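PDB 3C9H: ABC transporter, substrate binding protein from Agrobacterium tumefaciens, which probably binds a solute in the periplasm and delivers it to the membrane part of an ABC importer, and binds a magnesium ion. Local coordinates for residues A95-V100 with G184-S189; L132-A137 with N310-M315; Q192-D197 with Q322-P327. One frame throughout, in Å; residues are numbered along the deposited sequence.

Contact 1: residues A95-V100 with G184-S189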
ATOM      1  N   ALA A  95       0.104   4.743  -2.554  1.00 19.14           N
ATOM      2  CA  ALA A  95      -0.070   6.136  -2.140  1.00 18.50           C
ATOM      3  C   ALA A  95      -1.253   6.760  -2.929  1.00 18.64           C
ATOM      4  O   ALA A  95      -1.084   7.461  -3.927  1.00 18.63           O
ATOM      5  CB  ALA A  95       1.218   6.941  -2.239  1.00 18.40           C
ATOM      6  N   MET A  96      -2.460   6.495  -2.435  1.00 18.83           N
ATOM      7  CA  MET A  96      -3.693   6.726  -3.177  1.00 18.54           C
ATOM      8  C   MET A  96      -3.798   8.199  -3.537  1.00 19.64           C
ATOM      9  O   MET A  96      -4.179   8.565  -4.643  1.00 21.46           O
ATOM     10  CB  MET A  96      -4.914   6.336  -2.347  1.00 18.37           C
ATOM     11  CG  MET A  96      -5.017   4.865  -1.867  1.00 20.17           C
ATOM     12  SD  MET A  96      -6.491   4.474  -0.894  1.00 13.67           S
ATOM     13  CE  MET A  96      -7.755   4.657  -2.143  1.00 22.58           C
ATOM     14  N   ASP A  97      -3.472   9.026  -2.569  1.00 19.67           N
ATOM     15  CA  ASP A  97      -3.501  10.463  -2.725  1.00 20.96           C
ATOM     16  C   ASP A  97      -2.575  10.990  -3.825  1.00 20.62           C
ATOM     17  O   ASP A  97      -2.979  11.841  -4.630  1.00 20.33           O
ATOM     18  CB  ASP A  97      -3.266  11.142  -1.372  1.00 22.05           C
ATOM     19  CG  ASP A  97      -1.921  10.794  -0.725  1.00 25.76           C
ATOM     20  OD1 ASP A  97      -1.388   9.677  -0.917  1.00 25.86           O
ATOM     21  OD2 ASP A  97      -1.436  11.643   0.054  1.00 31.58           O
ATOM     22  N   LEU A  98      -1.371  10.440  -3.922  1.00 20.46           N
ATOM     23  CA  LEU A  98      -0.418  10.866  -4.938  1.00 20.51           C
ATOM     24  C   LEU A  98      -0.876  10.426  -6.318  1.00 20.50           C
ATOM     25  O   LEU A  98      -0.618  11.112  -7.301  1.00 19.37           O
ATOM     26  CB  LEU A  98       0.992  10.300  -4.649  1.00 20.68           C
ATOM     27  CG  LEU A  98       1.614  10.804  -3.331  1.00 21.31           C
ATOM     28  CD1 LEU A  98       3.008  10.264  -3.120  1.00 22.39           C
ATOM     29  CD2 LEU A  98       1.569  12.366  -3.239  1.00 20.72           C
ATOM     30  N   GLN A  99      -1.542   9.269  -6.392  1.00 20.44           N
ATOM     31  CA  GLN A  99      -2.065   8.783  -7.659  1.00 20.02           C
ATOM     32  C   GLN A  99      -3.235   9.619  -8.150  1.00 20.43           C
ATOM     33  O   GLN A  99      -3.332   9.932  -9.323  1.00 19.60           O
ATOM     34  CB  GLN A  99      -2.448   7.313  -7.554  1.00 20.39           C
ATOM     35  CG  GLN A  99      -1.226   6.396  -7.426  1.00 19.75           C
ATOM     36  CD  GLN A  99      -0.502   6.195  -8.753  1.00 20.10           C
ATOM     37  OE1 GLN A  99       0.316   7.031  -9.157  1.00 19.47           O
ATOM     38  NE2 GLN A  99      -0.783   5.069  -9.432  1.00 18.85           N
ATOM     39  N   VAL A 100      -4.123   9.979  -7.245  1.00 20.78           N
ATOM     40  CA  VAL A 100      -5.247  10.856  -7.595  1.00 21.92           C
ATOM     41  C   VAL A 100      -4.719  12.252  -7.956  1.00 22.05           C
ATOM     42  O   VAL A 100      -5.177  12.844  -8.923  1.00 22.01           O
ATOM     43  CB  VAL A 100      -6.312  10.893  -6.480  1.00 21.97           C
ATOM     44  CG1 VAL A 100      -7.396  12.021  -6.751  1.00 22.36           C
ATOM     45  CG2 VAL A 100      -6.984   9.520  -6.379  1.00 21.56           C
ATOM     46  N   GLY A 184       2.654   5.235   4.242  1.00 20.56           N
ATOM     47  CA  GLY A 184       2.751   5.651   5.649  1.00 20.19           C
ATOM     48  C   GLY A 184       2.039   6.958   5.900  1.00 20.41           C
ATOM     49  O   GLY A 184       1.243   7.062   6.849  1.00 19.56           O
ATOM     50  N   PHE A 185       2.325   7.970   5.072  1.00 20.24           N
ATOM     51  CA  PHE A 185       1.650   9.236   5.205  1.00 20.80           C
ATOM     52  C   PHE A 185       0.118   9.084   5.067  1.00 21.23           C
ATOM     53  O   PHE A 185      -0.652   9.620   5.864  1.00 21.95           O
ATOM     54  CB  PHE A 185       2.166  10.285   4.206  1.00 21.30           C
ATOM     55  CG  PHE A 185       1.420  11.574   4.328  1.00 21.13           C
ATOM     56  CD1 PHE A 185       1.792  12.501   5.271  1.00 23.60           C
ATOM     57  CD2 PHE A 185       0.261  11.794   3.587  1.00 21.93           C
ATOM     58  CE1 PHE A 185       1.036  13.680   5.443  1.00 23.53           C
ATOM     59  CE2 PHE A 185      -0.502  12.952   3.753  1.00 22.31           C
ATOM     60  CZ  PHE A 185      -0.118  13.885   4.691  1.00 21.95           C
ATOM     61  N   LEU A 186      -0.312   8.335   4.065  1.00 21.65           N
ATOM     62  CA  LEU A 186      -1.737   8.083   3.867  1.00 21.93           C
ATOM     63  C   LEU A 186      -2.351   7.513   5.136  1.00 21.83           C
ATOM     64  O   LEU A 186      -3.372   7.998   5.593  1.00 21.30           O
ATOM     65  CB  LEU A 186      -1.960   7.131   2.674  1.00 22.59           C
ATOM     66  CG  LEU A 186      -3.416   6.821   2.272  1.00 21.99           C
ATOM     67  CD1 LEU A 186      -4.080   8.065   1.731  1.00 24.83           C
ATOM     68  CD2 LEU A 186      -3.510   5.686   1.247  1.00 23.03           C
ATOM     69  N   PHE A 187      -1.737   6.478   5.706  1.00 22.00           N
ATOM     70  CA  PHE A 187      -2.302   5.842   6.877  1.00 22.27           C
ATOM     71  C   PHE A 187      -2.372   6.859   8.032  1.00 23.21           C
ATOM     72  O   PHE A 187      -3.377   6.916   8.728  1.00 23.37           O
ATOM     73  CB  PHE A 187      -1.513   4.596   7.315  1.00 21.20           C
ATOM     74  CG  PHE A 187      -1.610   3.389   6.374  1.00 20.48           C
ATOM     75  CD1 PHE A 187      -2.758   3.130   5.602  1.00 20.25           C
ATOM     76  CD2 PHE A 187      -0.573   2.463   6.347  1.00 21.42           C
ATOM     77  CE1 PHE A 187      -2.820   1.997   4.774  1.00 22.14           C
ATOM     78  CE2 PHE A 187      -0.625   1.326   5.539  1.00 19.51           C
ATOM     79  CZ  PHE A 187      -1.751   1.092   4.751  1.00 21.07           C
ATOM     80  N   MET A 188      -1.311   7.634   8.251  1.00 24.67           N
ATOM     81  CA  MET A 188      -1.333   8.660   9.316  1.00 25.08           C
ATOM     82  C   MET A 188      -2.440   9.682   9.065  1.00 25.71           C
ATOM     83  O   MET A 188      -3.163  10.073   9.982  1.00 25.81           O
ATOM     84  CB  MET A 188       0.021   9.370   9.433  1.00 25.79           C
ATOM     85  CG  MET A 188       0.072  10.556  10.452  1.00 27.91           C
ATOM     86  SD  MET A 188      -0.148   9.998  12.144  1.00 37.20           S
ATOM     87  CE  MET A 188       0.263   8.226  12.112  1.00 34.24           C
ATOM     88  N   SER A 189      -2.606  10.105   7.822  1.00 26.15           N
ATOM     89  CA  SER A 189      -3.622  11.122   7.527  1.00 26.51           C
ATOM     90  C   SER A 189      -5.041  10.565   7.785  1.00 27.13           C
ATOM     91  O   SER A 189      -5.929  11.292   8.285  1.00 26.82           O
ATOM     92  CB  SER A 189      -3.436  11.691   6.114  1.00 26.44           C
ATOM     93  OG  SER A 189      -3.947  10.820   5.112  1.00 28.98           O
TER

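Contact 2: residues L132-A137 with N310-M315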
ATOM      1  N   LEU A 132      -7.480  -1.100  -7.061  1.00 20.07           N
ATOM      2  CA  LEU A 132      -7.431  -2.519  -7.494  1.00 20.02           C
ATOM      3  C   LEU A 132      -7.345  -3.589  -6.408  1.00 20.78           C
ATOM      4  O   LEU A 132      -7.475  -4.786  -6.715  1.00 20.72           O
ATOM      5  CB  LEU A 132      -6.269  -2.712  -8.486  1.00 20.64           C
ATOM      6  CG  LEU A 132      -6.346  -1.821  -9.731  1.00 20.90           C
ATOM      7  CD1 LEU A 132      -4.993  -1.842 -10.508  1.00 21.84           C
ATOM      8  CD2 LEU A 132      -7.504  -2.257 -10.623  1.00 22.88           C
ATOM      9  N   THR A 133      -7.086  -3.167  -5.164  1.00 21.38           N
ATOM     10  CA  THR A 133      -6.895  -4.057  -4.034  1.00 21.30           C
ATOM     11  C   THR A 133      -7.622  -3.456  -2.831  1.00 22.11           C
ATOM     12  O   THR A 133      -8.069  -2.312  -2.876  1.00 22.75           O
ATOM     13  CB  THR A 133      -5.399  -4.176  -3.657  1.00 21.32           C
ATOM     14  OG1 THR A 133      -4.935  -2.924  -3.102  1.00 20.26           O
ATOM     15  CG2 THR A 133      -4.540  -4.578  -4.880  1.00 19.54           C
ATOM     16  N   PHE A 134      -7.678  -4.215  -1.745  1.00 22.60           N
ATOM     17  CA  PHE A 134      -8.337  -3.772  -0.500  1.00 23.18           C
ATOM     18  C   PHE A 134      -7.465  -4.320   0.654  1.00 23.77           C
ATOM     19  O   PHE A 134      -7.599  -5.474   1.039  1.00 24.79           O
ATOM     20  CB  PHE A 134      -9.768  -4.354  -0.521  1.00 24.32           C
ATOM     21  CG  PHE A 134     -10.733  -3.727   0.452  1.00 24.18           C
ATOM     22  CD1 PHE A 134     -11.313  -2.489   0.184  1.00 27.62           C
ATOM     23  CD2 PHE A 134     -11.096  -4.401   1.608  1.00 26.27           C
ATOM     24  CE1 PHE A 134     -12.235  -1.917   1.082  1.00 27.64           C
ATOM     25  CE2 PHE A 134     -12.008  -3.843   2.512  1.00 26.43           C
ATOM     26  CZ  PHE A 134     -12.576  -2.601   2.246  1.00 26.18           C
ATOM     27  N   GLU A 135      -6.533  -3.499   1.149  1.00 22.97           N
ATOM     28  CA  GLU A 135      -5.448  -3.947   2.078  1.00 22.70           C
ATOM     29  C   GLU A 135      -5.401  -3.156   3.394  1.00 22.47           C
ATOM     30  O   GLU A 135      -5.312  -1.948   3.367  1.00 22.80           O
ATOM     31  CB  GLU A 135      -4.085  -3.826   1.371  1.00 22.17           C
ATOM     32  CG  GLU A 135      -3.911  -4.835   0.226  1.00 22.88           C
ATOM     33  CD  GLU A 135      -2.684  -4.532  -0.610  1.00 22.58           C
ATOM     34  OE1 GLU A 135      -1.564  -4.785  -0.116  1.00 22.93           O
ATOM     35  OE2 GLU A 135      -2.837  -3.992  -1.730  1.00 22.77           O
ATOM     36  N   PRO A 136      -5.497  -3.840   4.552  1.00 22.91           N
ATOM     37  CA  PRO A 136      -5.534  -3.146   5.838  1.00 22.65           C
ATOM     38  C   PRO A 136      -4.157  -2.821   6.422  1.00 22.74           C
ATOM     39  O   PRO A 136      -3.177  -3.498   6.102  1.00 23.64           O
ATOM     40  CB  PRO A 136      -6.252  -4.136   6.742  1.00 23.82           C
ATOM     41  CG  PRO A 136      -5.779  -5.485   6.244  1.00 24.02           C
ATOM     42  CD  PRO A 136      -5.688  -5.289   4.709  1.00 23.85           C
ATOM     43  N   ALA A 137      -4.110  -1.763   7.227  1.00 22.05           N
ATOM     44  CA  ALA A 137      -2.954  -1.397   8.048  1.00 22.70           C
ATOM     45  C   ALA A 137      -3.134  -2.041   9.414  1.00 23.60           C
ATOM     46  O   ALA A 137      -4.102  -1.711  10.157  1.00 25.04           O
ATOM     47  CB  ALA A 137      -2.884   0.072   8.211  1.00 21.94           C
ATOM     48  N   ASN A 310     -10.835 -13.466   0.686  1.00 34.44           N
ATOM     49  CA  ASN A 310      -9.911 -12.381   0.332  1.00 32.92           C
ATOM     50  C   ASN A 310     -10.545 -11.489  -0.738  1.00 31.07           C
ATOM     51  O   ASN A 310     -10.037 -11.374  -1.855  1.00 29.88           O
ATOM     52  CB  ASN A 310      -8.547 -12.919  -0.142  1.00 33.01           C
ATOM     53  CG  ASN A 310      -7.591 -13.178   0.990  1.00 34.96           C
ATOM     54  OD1 ASN A 310      -6.562 -13.843   0.800  1.00 38.80           O
ATOM     55  ND2 ASN A 310      -7.909 -12.674   2.175  1.00 31.65           N
ATOM     56  N   THR A 311     -11.668 -10.873  -0.380  1.00 29.52           N
ATOM     57  CA  THR A 311     -12.329  -9.900  -1.236  1.00 28.53           C
ATOM     58  C   THR A 311     -12.810  -8.729  -0.390  1.00 27.88           C
ATOM     59  O   THR A 311     -13.084  -8.893   0.803  1.00 27.13           O
ATOM     60  CB  THR A 311     -13.504 -10.534  -2.004  1.00 28.71           C
ATOM     61  OG1 THR A 311     -14.534 -10.917  -1.076  1.00 26.23           O
ATOM     62  CG2 THR A 311     -13.029 -11.753  -2.801  1.00 27.23           C
ATOM     63  N   ALA A 312     -12.913  -7.551  -1.002  1.00 26.98           N
ATOM     64  CA  ALA A 312     -13.472  -6.383  -0.321  1.00 27.60           C
ATOM     65  C   ALA A 312     -14.908  -6.637   0.167  1.00 27.64           C
ATOM     66  O   ALA A 312     -15.243  -6.287   1.298  1.00 25.95           O
ATOM     67  CB  ALA A 312     -13.420  -5.144  -1.208  1.00 26.92           C
ATOM     68  N   ASN A 313     -15.742  -7.267  -0.664  1.00 29.18           N
ATOM     69  CA  ASN A 313     -17.130  -7.597  -0.266  1.00 29.89           C
ATOM     70  C   ASN A 313     -17.200  -8.405   1.036  1.00 30.29           C
ATOM     71  O   ASN A 313     -17.892  -8.015   1.983  1.00 29.39           O
ATOM     72  CB  ASN A 313     -17.860  -8.351  -1.400  1.00 30.27           C
ATOM     73  CG  ASN A 313     -19.355  -8.532  -1.125  1.00 32.34           C
ATOM     74  OD1 ASN A 313     -20.060  -7.561  -0.791  1.00 40.24           O
ATOM     75  ND2 ASN A 313     -19.858  -9.772  -1.290  1.00 35.21           N
ATOM     76  N   THR A 314     -16.465  -9.512   1.089  1.00 31.28           N
ATOM     77  CA  THR A 314     -16.499 -10.392   2.252  1.00 32.33           C
ATOM     78  C   THR A 314     -15.886  -9.733   3.488  1.00 33.53           C
ATOM     79  O   THR A 314     -16.433  -9.865   4.594  1.00 32.47           O
ATOM     80  CB  THR A 314     -15.802 -11.723   1.964  1.00 32.38           C
ATOM     81  OG1 THR A 314     -16.443 -12.342   0.849  1.00 31.54           O
ATOM     82  CG2 THR A 314     -15.845 -12.665   3.199  1.00 31.47           C
ATOM     83  N   MET A 315     -14.767  -9.024   3.301  1.00 34.26           N
ATOM     84  CA  MET A 315     -14.130  -8.291   4.391  1.00 36.28           C
ATOM     85  C   MET A 315     -15.064  -7.257   5.013  1.00 36.85           C
ATOM     86  O   MET A 315     -15.174  -7.158   6.248  1.00 35.66           O
ATOM     87  CB  MET A 315     -12.852  -7.605   3.899  1.00 36.47           C
ATOM     88  CG  MET A 315     -11.709  -8.561   3.770  1.00 37.72           C
ATOM     89  SD  MET A 315     -10.209  -7.822   3.072  1.00 40.41           S
ATOM     90  CE  MET A 315      -9.794  -6.557   4.338  1.00 39.82           C
TER

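Contact 3: residues Q192-D197 with Q322-P327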
ATOM      1  N   GLN A 192      -5.588  10.293  11.709  1.00 34.36           N
ATOM      2  CA  GLN A 192      -6.004  11.616  12.169  1.00 36.20           C
ATOM      3  C   GLN A 192      -7.502  11.893  11.959  1.00 37.59           C
ATOM      4  O   GLN A 192      -8.117  12.550  12.798  1.00 37.78           O
ATOM      5  CB  GLN A 192      -5.183  12.700  11.484  1.00 36.19           C
ATOM      6  CG  GLN A 192      -5.223  14.022  12.263  1.00 36.70           C
ATOM      7  CD  GLN A 192      -4.519  15.141  11.551  1.00 37.42           C
ATOM      8  OE1 GLN A 192      -4.583  15.234  10.328  1.00 41.07           O
ATOM      9  NE2 GLN A 192      -3.831  16.000  12.310  1.00 40.55           N
ATOM     10  N   GLU A 193      -8.080  11.394  10.861  1.00 39.23           N
ATOM     11  CA  GLU A 193      -9.527  11.562  10.580  1.00 41.49           C
ATOM     12  C   GLU A 193     -10.455  10.643  11.409  1.00 42.46           C
ATOM     13  O   GLU A 193     -11.606  10.999  11.652  1.00 42.69           O
ATOM     14  CB  GLU A 193      -9.821  11.407   9.068  1.00 41.26           C
ATOM     15  CG  GLU A 193      -9.672  12.720   8.288  1.00 43.74           C
ATOM     16  CD  GLU A 193      -9.412  12.551   6.768  1.00 45.10           C
ATOM     17  OE1 GLU A 193      -9.731  11.471   6.209  1.00 48.19           O
ATOM     18  OE2 GLU A 193      -8.887  13.522   6.135  1.00 49.91           O
ATOM     19  N   GLN A 194      -9.979   9.468  11.831  1.00 43.65           N
ATOM     20  CA  GLN A 194     -10.776   8.599  12.724  1.00 44.55           C
ATOM     21  C   GLN A 194     -10.601   9.029  14.149  1.00 46.03           C
ATOM     22  O   GLN A 194     -11.547   9.357  14.846  1.00 46.54           O
ATOM     23  CB  GLN A 194     -10.325   7.131  12.690  1.00 44.89           C
ATOM     24  CG  GLN A 194     -10.052   6.579  11.359  1.00 45.24           C
ATOM     25  CD  GLN A 194     -11.161   6.858  10.418  1.00 47.01           C
ATOM     26  OE1 GLN A 194     -12.333   6.653  10.748  1.00 46.19           O
ATOM     27  NE2 GLN A 194     -10.814   7.341   9.229  1.00 48.06           N
ATOM     28  N   PHE A 195      -9.337   9.023  14.544  1.00 47.64           N
ATOM     29  CA  PHE A 195      -8.895   8.978  15.917  1.00 48.39           C
ATOM     30  C   PHE A 195      -8.434  10.381  16.252  1.00 48.56           C
ATOM     31  O   PHE A 195      -7.374  10.823  15.791  1.00 48.08           O
ATOM     32  CB  PHE A 195      -7.724   7.981  16.011  1.00 49.41           C
ATOM     33  CG  PHE A 195      -7.692   7.157  17.263  1.00 49.95           C
ATOM     34  CD1 PHE A 195      -6.563   7.163  18.078  1.00 50.64           C
ATOM     35  CD2 PHE A 195      -8.766   6.332  17.608  1.00 51.43           C
ATOM     36  CE1 PHE A 195      -6.506   6.390  19.221  1.00 50.50           C
ATOM     37  CE2 PHE A 195      -8.718   5.536  18.751  1.00 50.79           C
ATOM     38  CZ  PHE A 195      -7.585   5.575  19.564  1.00 51.23           C
ATOM     39  N   GLY A 196      -9.248  11.090  17.036  1.00 48.66           N
ATOM     40  CA  GLY A 196      -8.926  12.458  17.428  1.00 48.02           C
ATOM     41  C   GLY A 196      -7.603  12.484  18.162  1.00 47.81           C
ATOM     42  O   GLY A 196      -6.706  13.277  17.826  1.00 48.25           O
ATOM     43  N   ASP A 197      -7.473  11.581  19.139  1.00 46.97           N
ATOM     44  CA  ASP A 197      -6.263  11.468  19.956  1.00 45.41           C
ATOM     45  C   ASP A 197      -5.223  10.480  19.385  1.00 43.91           C
ATOM     46  O   ASP A 197      -4.598   9.709  20.134  1.00 42.72           O
ATOM     47  CB  ASP A 197      -6.648  11.076  21.389  1.00 46.22           C
ATOM     48  CG  ASP A 197      -5.560  11.395  22.397  1.00 48.03           C
ATOM     49  OD1 ASP A 197      -4.788  12.345  22.152  1.00 52.74           O
ATOM     50  OD2 ASP A 197      -5.469  10.696  23.434  1.00 52.86           O
ATOM     51  N   GLN A 322     -15.665  -1.540  11.594  1.00 37.05           N
ATOM     52  CA  GLN A 322     -14.258  -1.574  12.030  1.00 36.57           C
ATOM     53  C   GLN A 322     -13.359  -1.033  10.905  1.00 35.39           C
ATOM     54  O   GLN A 322     -12.400  -0.301  11.169  1.00 34.02           O
ATOM     55  CB  GLN A 322     -13.852  -3.007  12.376  1.00 36.50           C
ATOM     56  CG  GLN A 322     -12.393  -3.224  12.843  1.00 37.42           C
ATOM     57  CD  GLN A 322     -12.011  -4.722  12.874  1.00 38.64           C
ATOM     58  OE1 GLN A 322     -10.843  -5.093  13.084  1.00 41.13           O
ATOM     59  NE2 GLN A 322     -13.005  -5.587  12.660  1.00 40.50           N
ATOM     60  N   LEU A 323     -13.695  -1.381   9.655  1.00 34.49           N
ATOM     61  CA  LEU A 323     -12.893  -0.999   8.477  1.00 34.65           C
ATOM     62  C   LEU A 323     -13.130   0.443   8.063  1.00 34.69           C
ATOM     63  O   LEU A 323     -14.276   0.908   8.017  1.00 33.53           O
ATOM     64  CB  LEU A 323     -13.212  -1.895   7.278  1.00 34.31           C
ATOM     65  CG  LEU A 323     -13.067  -3.401   7.469  1.00 33.72           C
ATOM     66  CD1 LEU A 323     -13.176  -4.126   6.140  1.00 34.09           C
ATOM     67  CD2 LEU A 323     -11.772  -3.764   8.178  1.00 32.81           C
ATOM     68  N   ARG A 324     -12.039   1.142   7.747  1.00 34.94           N
ATOM     69  CA  ARG A 324     -12.084   2.531   7.322  1.00 35.70           C
ATOM     70  C   ARG A 324     -11.365   2.676   5.963  1.00 35.93           C
ATOM     71  O   ARG A 324     -10.222   3.137   5.912  1.00 34.58           O
ATOM     72  CB  ARG A 324     -11.453   3.443   8.386  1.00 36.20           C
ATOM     73  CG  ARG A 324     -12.037   3.294   9.799  1.00 37.99           C
ATOM     74  CD  ARG A 324     -13.557   3.543   9.799  1.00 42.49           C
ATOM     75  NE  ARG A 324     -14.038   4.035  11.090  1.00 44.70           N
ATOM     76  CZ  ARG A 324     -14.185   3.292  12.185  1.00 47.93           C
ATOM     77  NH1 ARG A 324     -13.901   2.002  12.162  1.00 51.19           N
ATOM     78  NH2 ARG A 324     -14.618   3.833  13.315  1.00 48.18           N
ATOM     79  N   PRO A 325     -12.038   2.265   4.862  1.00 36.95           N
ATOM     80  CA  PRO A 325     -11.438   2.402   3.524  1.00 37.62           C
ATOM     81  C   PRO A 325     -11.477   3.822   3.011  1.00 38.48           C
ATOM     82  O   PRO A 325     -12.177   4.663   3.572  1.00 37.27           O
ATOM     83  CB  PRO A 325     -12.290   1.494   2.635  1.00 37.46           C
ATOM     84  CG  PRO A 325     -13.606   1.340   3.367  1.00 37.91           C
ATOM     85  CD  PRO A 325     -13.379   1.650   4.818  1.00 37.14           C
ATOM     86  N   VAL A 326     -10.726   4.059   1.931  1.00 40.00           N
ATOM     87  CA  VAL A 326     -10.581   5.380   1.317  1.00 40.86           C
ATOM     88  C   VAL A 326     -11.192   5.330  -0.111  1.00 42.12           C
ATOM     89  O   VAL A 326     -10.788   4.501  -0.936  1.00 41.18           O
ATOM     90  CB  VAL A 326      -9.077   5.783   1.241  1.00 40.66           C
ATOM     91  CG1 VAL A 326      -8.928   7.239   0.885  1.00 39.96           C
ATOM     92  CG2 VAL A 326      -8.338   5.460   2.577  1.00 40.42           C
ATOM     93  N   PRO A 327     -12.186   6.194  -0.395  1.00 43.50           N
ATOM     94  CA  PRO A 327     -12.799   6.241  -1.735  1.00 44.24           C
ATOM     95  C   PRO A 327     -11.971   7.066  -2.740  1.00 45.25           C
ATOM     96  O   PRO A 327     -11.284   8.017  -2.341  1.00 45.96           O
ATOM     97  CB  PRO A 327     -14.153   6.903  -1.476  1.00 44.74           C
ATOM     98  CG  PRO A 327     -13.911   7.805  -0.268  1.00 44.59           C
ATOM     99  CD  PRO A 327     -12.792   7.171   0.536  1.00 44.28           C
TER

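Contact 1: residues A95-V100 with G184-S189
Met96 and Leu186 make the apolar half of this contact, and Asp97 lies beside them against Leu186 and Phe185. The chains of Met96 and Leu186 run obliquely to each other. The touching is done by one methyl of the leucine: Leu186 CD2 sits 3.6 Å from Met96 CG and 3.9 Å from Met96 SD. Met96 CG stands beside its own backbone N, and the thioether then bends at chi3 (67°). The terminal methyl turns off from helix 183-194, and the side chain also packs on Val326, Tyr335 and Ile264.

The other methyl of Leu186 turns to the acid. Leu186 CD1 is 4.1 Å from Asp97 OD1, and the two side chains pass alongside, pointing opposite ways. Asp97 OD2 lies 3.9 Å from Phe185 CD2. The planes of the carboxylate and the phenyl ring are nearly parallel, 7° apart, although the side chains cross at about a right angle.

The segments belong to helix 96-104 and helix 183-194 of a periplasmic binding protein fold. Their local axes run 106° apart and come no closer than 10.3 Å. Ala95 is the N-cap of the first helix, and Met96 and Asp97 lie in its first turn. That helix thus meets the flank of the second with its N-terminal end. No hydrogen bond crosses the interface.

Asp97 is buried, and its charge is met from outside the two segments. Arg341 of helix 338-353 forms a salt bridge to Asp97 OD2 and a cation-pi contact with Phe185. One arginine thus serves both neighbours, and its charge would be expected to help keep the acid ionised. On the second helix, the hydroxyl of Ser189 donates to Leu186 O at 2.9 Å.

Contact 2: residues L132-A137 with N310-M315
Phe134 is held by Ala312 over one face of its ring and by Met315 at the edge. The methyl of Ala312 makes a CH-pi contact: Ala312 CB is 3.5 Å from Phe134 CG, shifted from the ring centre toward the rim. Met315 comes in near the ring plane, with Met315 CE 3.7 Å from Phe134 CD2. Met315 SD also lies near the plane of the Phe134 ring, 5.2 Å from the centroid, a Met-aromatic contact at the edge. The bend at chi3 of Met315 (63°) brings the terminal methyl alongside the ring. That methyl also reaches Pro136, with Met315 CE 4.3 Å from Pro136 CD.

With CG anti to the backbone N (chi1 -164°), the Phe134 ring extends from the chain toward Ala312; it also packs on Val260, Leu323 and Pro325. Thr311 is the N-cap of helix 312-319; its OG1 accepts from Thr314 N at 3.2 Å. With the backbone bond from Met315 N to Thr311 O, the cap probably steadies the first turn, which carries Ala312 and Met315. On strand 135-142, Glu135 points away from the helix. Its OE2 accepts from Thr133 OG1 at 2.7 Å, through the anti lone pair, and forms a salt bridge with Arg263.

No hydrogen bond joins the two segments. The buried junction of helix start and strand start therefore rests on dispersion and weak ring contacts, while the polar bonds of Thr311, Thr133 and Glu135 stay within each segment or go to residues outside the pair.

Contact 3: residues Q192-D197 with Q322-P327
Gln194 lies across the aliphatic part of Arg324, and its amide meets the arginine from CB to NE. Arg324 CB lies 4.0 Å from both Gln194 CD and Gln194 NE2. Arg324 CG is 3.5 Å from Gln194 OE1 and 3.7 Å from Gln194 CD. At chi2 (-57°) the chain bends, and Arg324 CD stays at a like distance from Gln194 OE1, 3.5 Å. Arg324 NE then comes to 3.1 Å from Gln194 OE1. The amide and guanidinium planes are 77° apart, so the two flat groups do not stack. At the tip, Arg324 NH1 makes a weak bond back to Gln322 O, though the position of this nitrogen is less certain.

Gln194 is also bent at chi2, and its NE2 has a weak hydrogen bond to Arg190 O, one turn earlier in the same helix. Tyr257 touches both Gln194 and Arg324. The backbone of Arg324 is hydrogen-bonded to Thr258 and Val260 of strand 258-268.

The contact is small and lies at the surface, away from the magnesium site. It joins the C-terminal end of helix 183-194 to Arg324 of strand 323-325, a small surface link within the alpha/beta architecture of periplasmic binding proteins.

In the fold
The three contacts lie near one another, with centres about 17 Å (1 and 2), 13 Å (1 and 3) and 16 Å (2 and 3) apart. Contacts 1 and 3 share helix 183-194 and come in series along the chain. Contact 2 crosses both, since its segments alternate with theirs. Helix 312-319 is followed in the chain by strand 323-325. Strands 135-142 and 323-325 both pair with strand 258-268. Packing links all three: Phe187 meets Ala137, Met96 meets Val326, and Phe134 meets Leu323 and Pro325. The contacts thus join sequence-distant helices to one another and to strands that pair with strand 258-268, in keeping with the interleaved chain of a periplasmic binding protein.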